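Long-range contact in gram-positive cocci surface proteins LPxTG domain-containing protein (Streptococcus pneumoniae, PDB 3NZ3), which binds mucin through the domain seen here, part of a cell-wall-anchored surface protein, and so probably mediates adhesion to the host: residues A[19-27]-A[89-97]. Numbering follows the deposited sequence.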
ATOM      1  N   THR A  19      16.420  -0.909   4.635  1.00 17.61           N
ATOM      2  CA  THR A  19      14.963  -0.766   4.660  1.00 17.68           C
ATOM      3  C   THR A  19      14.438  -0.349   3.304  1.00 17.56           C
ATOM      4  O   THR A  19      15.128   0.334   2.539  1.00 17.27           O
ATOM      5  CB  THR A  19      14.481   0.271   5.699  1.00 17.82           C
ATOM      6  OG1 THR A  19      15.058   1.546   5.402  1.00 19.43           O
ATOM      7  CG2 THR A  19      14.860  -0.154   7.120  1.00 18.34           C
ATOM      8  N   LYS A  20      13.214  -0.769   3.008  1.00 17.54           N
ATOM      9  CA  LYS A  20      12.517  -0.310   1.816  1.00 17.89           C
ATOM     10  C   LYS A  20      11.028  -0.176   2.105  1.00 17.72           C
ATOM     11  O   LYS A  20      10.493  -0.874   2.964  1.00 17.31           O
ATOM     12  CB  LYS A  20      12.771  -1.243   0.628  1.00 18.00           C
ATOM     13  CG  LYS A  20      12.212  -2.635   0.751  1.00 19.68           C
ATOM     14  CD  LYS A  20      12.468  -3.378  -0.561  1.00 22.77           C
ATOM     15  CE  LYS A  20      11.915  -4.775  -0.532  1.00 24.04           C
ATOM     16  NZ  LYS A  20      12.129  -5.438  -1.860  1.00 26.17           N
ATOM     17  N   THR A  21      10.376   0.734   1.390  1.00 18.08           N
ATOM     18  CA  THR A  21       8.962   1.026   1.606  1.00 18.22           C
ATOM     19  C   THR A  21       8.157   0.573   0.392  1.00 18.48           C
ATOM     20  O   THR A  21       8.524   0.851  -0.758  1.00 18.26           O
ATOM     21  CB  THR A  21       8.730   2.520   1.912  1.00 18.42           C
ATOM     22  OG1 THR A  21       9.550   2.906   3.022  1.00 18.50           O
ATOM     23  CG2 THR A  21       7.259   2.799   2.255  1.00 17.99           C
ATOM     24  N   ILE A  22       7.079  -0.153   0.671  1.00 18.56           N
ATOM     25  CA  ILE A  22       6.134  -0.614  -0.340  1.00 18.73           C
ATOM     26  C   ILE A  22       4.777  -0.021   0.019  1.00 18.58           C
ATOM     27  O   ILE A  22       4.324  -0.147   1.161  1.00 18.23           O
ATOM     28  CB  ILE A  22       6.070  -2.162  -0.394  1.00 18.81           C
ATOM     29  CG1 ILE A  22       7.485  -2.742  -0.554  1.00 19.61           C
ATOM     30  CG2 ILE A  22       5.182  -2.625  -1.550  1.00 18.96           C
ATOM     31  CD1 ILE A  22       7.608  -4.198  -0.197  1.00 20.14           C
ATOM     32  N   THR A  23       4.142   0.632  -0.951  1.00 18.39           N
ATOM     33  CA  THR A  23       2.977   1.469  -0.668  1.00 18.52           C
ATOM     34  C   THR A  23       1.754   1.107  -1.519  1.00 18.57           C
ATOM     35  O   THR A  23       1.867   0.852  -2.726  1.00 18.32           O
ATOM     36  CB  THR A  23       3.324   2.971  -0.861  1.00 18.96           C
ATOM     37  OG1 THR A  23       4.516   3.292  -0.133  1.00 17.81           O
ATOM     38  CG2 THR A  23       2.190   3.872  -0.369  1.00 18.61           C
ATOM     39  N   ARG A  24       0.591   1.072  -0.872  1.00 18.40           N
ATOM     40  CA  ARG A  24      -0.674   0.996  -1.582  1.00 18.12           C
ATOM     41  C   ARG A  24      -1.416   2.322  -1.478  1.00 18.10           C
ATOM     42  O   ARG A  24      -1.600   2.871  -0.382  1.00 17.55           O
ATOM     43  CB  ARG A  24      -1.556  -0.139  -1.057  1.00 18.52           C
ATOM     44  CG  ARG A  24      -2.904  -0.240  -1.790  1.00 18.66           C
ATOM     45  CD  ARG A  24      -3.639  -1.536  -1.460  1.00 19.66           C
ATOM     46  NE  ARG A  24      -4.216  -1.522  -0.116  1.00 21.12           N
ATOM     47  CZ  ARG A  24      -4.899  -2.530   0.420  1.00 21.55           C
ATOM     48  NH1 ARG A  24      -5.106  -3.649  -0.273  1.00 21.46           N
ATOM     49  NH2 ARG A  24      -5.385  -2.417   1.650  1.00 21.20           N
ATOM     50  N   ILE A  25      -1.841   2.828  -2.628  1.00 17.64           N
ATOM     51  CA  ILE A  25      -2.676   4.022  -2.667  1.00 17.94           C
ATOM     52  C   ILE A  25      -4.073   3.663  -3.150  1.00 18.03           C
ATOM     53  O   ILE A  25      -4.243   2.951  -4.153  1.00 17.79           O
ATOM     54  CB  ILE A  25      -2.063   5.124  -3.558  1.00 18.03           C
ATOM     55  CG1 ILE A  25      -0.672   5.508  -3.032  1.00 18.42           C
ATOM     56  CG2 ILE A  25      -2.981   6.355  -3.609  1.00 17.85           C
ATOM     57  CD1 ILE A  25       0.149   6.385  -3.972  1.00 20.26           C
ATOM     58  N   ILE A  26      -5.078   4.155  -2.430  1.00 17.96           N
ATOM     59  CA  ILE A  26      -6.455   3.995  -2.859  1.00 18.28           C
ATOM     60  C   ILE A  26      -6.980   5.357  -3.305  1.00 18.74           C
ATOM     61  O   ILE A  26      -6.880   6.340  -2.561  1.00 18.71           O
ATOM     62  CB  ILE A  26      -7.347   3.395  -1.745  1.00 18.31           C
ATOM     63  CG1 ILE A  26      -6.656   2.181  -1.114  1.00 18.38           C
ATOM     64  CG2 ILE A  26      -8.733   3.020  -2.306  1.00 18.71           C
ATOM     65  CD1 ILE A  26      -7.285   1.699   0.184  1.00 19.76           C
ATOM     66  N   HIS A  27      -7.494   5.408  -4.529  1.00 18.76           N
ATOM     67  CA  HIS A  27      -8.138   6.605  -5.069  1.00 19.45           C
ATOM     68  C   HIS A  27      -9.645   6.411  -5.062  1.00 19.42           C
ATOM     69  O   HIS A  27     -10.135   5.283  -5.197  1.00 19.20           O
ATOM     70  CB  HIS A  27      -7.710   6.882  -6.511  1.00 19.52           C
ATOM     71  CG  HIS A  27      -6.231   6.997  -6.708  1.00 20.73           C
ATOM     72  ND1 HIS A  27      -5.499   8.075  -6.256  1.00 22.27           N
ATOM     73  CD2 HIS A  27      -5.353   6.181  -7.340  1.00 21.91           C
ATOM     74  CE1 HIS A  27      -4.231   7.913  -6.593  1.00 22.96           C
ATOM     75  NE2 HIS A  27      -4.116   6.773  -7.251  1.00 22.60           N
ATOM     76  N   VAL A  89     -11.854  -2.091   0.517  1.00 23.84           N
ATOM     77  CA  VAL A  89     -10.581  -2.567  -0.012  1.00 23.77           C
ATOM     78  C   VAL A  89      -9.964  -3.486   1.055  1.00 23.96           C
ATOM     79  O   VAL A  89      -9.745  -3.058   2.194  1.00 23.65           O
ATOM     80  CB  VAL A  89      -9.640  -1.383  -0.374  1.00 23.79           C
ATOM     81  CG1 VAL A  89      -8.255  -1.882  -0.771  1.00 23.61           C
ATOM     82  CG2 VAL A  89     -10.243  -0.537  -1.508  1.00 23.88           C
ATOM     83  N   GLU A  90      -9.715  -4.739   0.683  1.00 24.05           N
ATOM     84  CA  GLU A  90      -9.282  -5.779   1.627  1.00 24.61           C
ATOM     85  C   GLU A  90      -7.866  -5.538   2.142  1.00 24.28           C
ATOM     86  O   GLU A  90      -7.048  -4.928   1.452  1.00 24.07           O
ATOM     87  CB  GLU A  90      -9.348  -7.169   0.973  1.00 25.04           C
ATOM     88  CG  GLU A  90     -10.723  -7.573   0.427  1.00 27.22           C
ATOM     89  CD  GLU A  90     -11.775  -7.755   1.509  1.00 28.96           C
ATOM     90  OE1 GLU A  90     -11.452  -8.309   2.582  0.30 29.13           O
ATOM     91  OE2 GLU A  90     -12.935  -7.350   1.278  0.30 29.29           O
ATOM     92  N   SER A  91      -7.586  -6.010   3.359  1.00 24.26           N
ATOM     93  CA  SER A  91      -6.218  -6.003   3.881  1.00 24.13           C
ATOM     94  C   SER A  91      -5.362  -6.951   3.037  1.00 23.91           C
ATOM     95  O   SER A  91      -5.881  -7.905   2.457  1.00 23.82           O
ATOM     96  CB  SER A  91      -6.177  -6.405   5.359  1.00 24.00           C
ATOM     97  OG  SER A  91      -6.507  -7.769   5.534  1.00 25.81           O
ATOM     98  N   GLN A  92      -4.063  -6.672   2.946  1.00 23.27           N
ATOM     99  CA  GLN A  92      -3.164  -7.497   2.137  1.00 23.16           C
ATOM    100  C   GLN A  92      -1.793  -7.633   2.795  1.00 22.79           C
ATOM    101  O   GLN A  92      -1.217  -6.636   3.231  1.00 21.98           O
ATOM    102  CB  GLN A  92      -2.999  -6.905   0.731  1.00 23.22           C
ATOM    103  CG  GLN A  92      -2.288  -7.840  -0.261  1.00 24.66           C
ATOM    104  CD  GLN A  92      -1.522  -7.097  -1.344  1.00 26.67           C
ATOM    105  OE1 GLN A  92      -2.113  -6.515  -2.256  1.00 27.53           O
ATOM    106  NE2 GLN A  92      -0.191  -7.128  -1.255  1.00 27.69           N
ATOM    107  N   GLU A  93      -1.280  -8.863   2.852  1.00 22.56           N
ATOM    108  CA  GLU A  93       0.085  -9.112   3.334  1.00 22.54           C
ATOM    109  C   GLU A  93       1.100  -8.441   2.410  1.00 22.04           C
ATOM    110  O   GLU A  93       0.960  -8.471   1.183  1.00 21.76           O
ATOM    111  CB  GLU A  93       0.385 -10.616   3.426  1.00 23.17           C
ATOM    112  CG  GLU A  93       1.691 -10.939   4.184  1.00 24.58           C
ATOM    113  CD  GLU A  93       2.205 -12.367   3.968  1.00 25.59           C
ATOM    114  OE1 GLU A  93       1.835 -13.013   2.964  0.50 25.00           O
ATOM    115  OE2 GLU A  93       3.007 -12.827   4.809  0.50 25.93           O
ATOM    116  N   VAL A  94       2.109  -7.826   3.017  1.00 21.36           N
ATOM    117  CA  VAL A  94       3.180  -7.161   2.291  1.00 20.83           C
ATOM    118  C   VAL A  94       4.495  -7.869   2.635  1.00 20.82           C
ATOM    119  O   VAL A  94       4.844  -8.031   3.810  1.00 20.31           O
ATOM    120  CB  VAL A  94       3.263  -5.642   2.642  1.00 20.63           C
ATOM    121  CG1 VAL A  94       4.359  -4.946   1.839  1.00 20.19           C
ATOM    122  CG2 VAL A  94       1.929  -4.946   2.379  1.00 20.75           C
ATOM    123  N   THR A  95       5.198  -8.327   1.607  1.00 20.81           N
ATOM    124  CA  THR A  95       6.506  -8.958   1.790  1.00 21.04           C
ATOM    125  C   THR A  95       7.502  -8.207   0.926  1.00 20.99           C
ATOM    126  O   THR A  95       7.110  -7.334   0.152  1.00 20.28           O
ATOM    127  CB  THR A  95       6.506 -10.451   1.379  1.00 21.48           C
ATOM    128  OG1 THR A  95       6.406 -10.559  -0.049  1.00 21.75           O
ATOM    129  CG2 THR A  95       5.373 -11.221   2.049  1.00 21.70           C
ATOM    130  N   SER A  96       8.785  -8.546   1.037  1.00 21.31           N
ATOM    131  CA  SER A  96       9.813  -7.871   0.247  1.00 21.98           C
ATOM    132  C   SER A  96       9.640  -8.064  -1.263  1.00 22.47           C
ATOM    133  O   SER A  96      10.204  -7.311  -2.050  1.00 22.51           O
ATOM    134  CB  SER A  96      11.213  -8.313   0.676  1.00 21.84           C
ATOM    135  OG  SER A  96      11.377  -9.714   0.514  1.00 22.53           O
ATOM    136  N   ASP A  97       8.849  -9.060  -1.653  1.00 23.56           N
ATOM    137  CA  ASP A  97       8.571  -9.321  -3.062  1.00 24.56           C
ATOM    138  C   ASP A  97       7.367  -8.534  -3.595  1.00 24.94           C
ATOM    139  O   ASP A  97       7.159  -8.467  -4.811  1.00 25.16           O
ATOM    140  CB  ASP A  97       8.378 -10.824  -3.301  1.00 25.00           C
ATOM    141  CG  ASP A  97       9.633 -11.633  -2.985  1.00 26.38           C
ATOM    142  OD1 ASP A  97      10.740 -11.228  -3.408  1.00 26.72           O
ATOM    143  OD2 ASP A  97       9.503 -12.668  -2.301  1.00 27.61           O
TER
HETATM  144  O   HOH W   1      -4.020  -4.697  -2.707  1.00 29.54           O
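Arg24 makes the principal polar contact, near the start of 89-97, presenting both terminal nitrogens of its guanidinium to one acceptor, the backbone oxygen of Glu90. Arg24 NH1 lies 2.9 Å from Glu90 O, nearly in line with the carbonyl bond, whereas Arg24 NH2, at 3.0 Å from Glu90 O, approaches from above the carbonyl plane. Both hydrogen bonds are bent, with N-H...O angles of 146° and 140°, as expected when two donors share an acceptor, and the oxygen stays close to the guanidinium plane. The chain leaves the backbone extended and turns at chi3 (74°), so that NH1 and NH2 meet Glu90 O end-on while Val89 CG1 covers one face. A water at its edge accepts from NH1 and donates to Gln92 OE1, and Arg24 NE is hydrogen-bonded to Gln43 OE1, so bonds at several points of the rim fix the group's rotation.

The second polar link lies toward the far end of 89-97, where the extended Lys20 chain places NZ 2.7 Å from Ser96 O, in the carbonyl plane on a lone pair.

Apolar packing fills in between and beyond these bonds. Val89 CG1 sits 3.5 Å above the centre of the Arg24 guanidinium plane and also meets Ile26 CD1 at 3.8 Å, those two side chains reaching tip to tip. Ile22 and Val94 instead slide past one another, Ile22 CD1 lying 3.9 Å from Val94 CG1.

No backbone hydrogen bond joins the segments, which run nearly antiparallel: this is face packing between sheets, consistent with the Ig-like description. Strand 14-30 pairs with 39-53 and 101-107, while 88-94 pairs with 68-74, whose Trp70 touches Arg24, Gln92 and Val94.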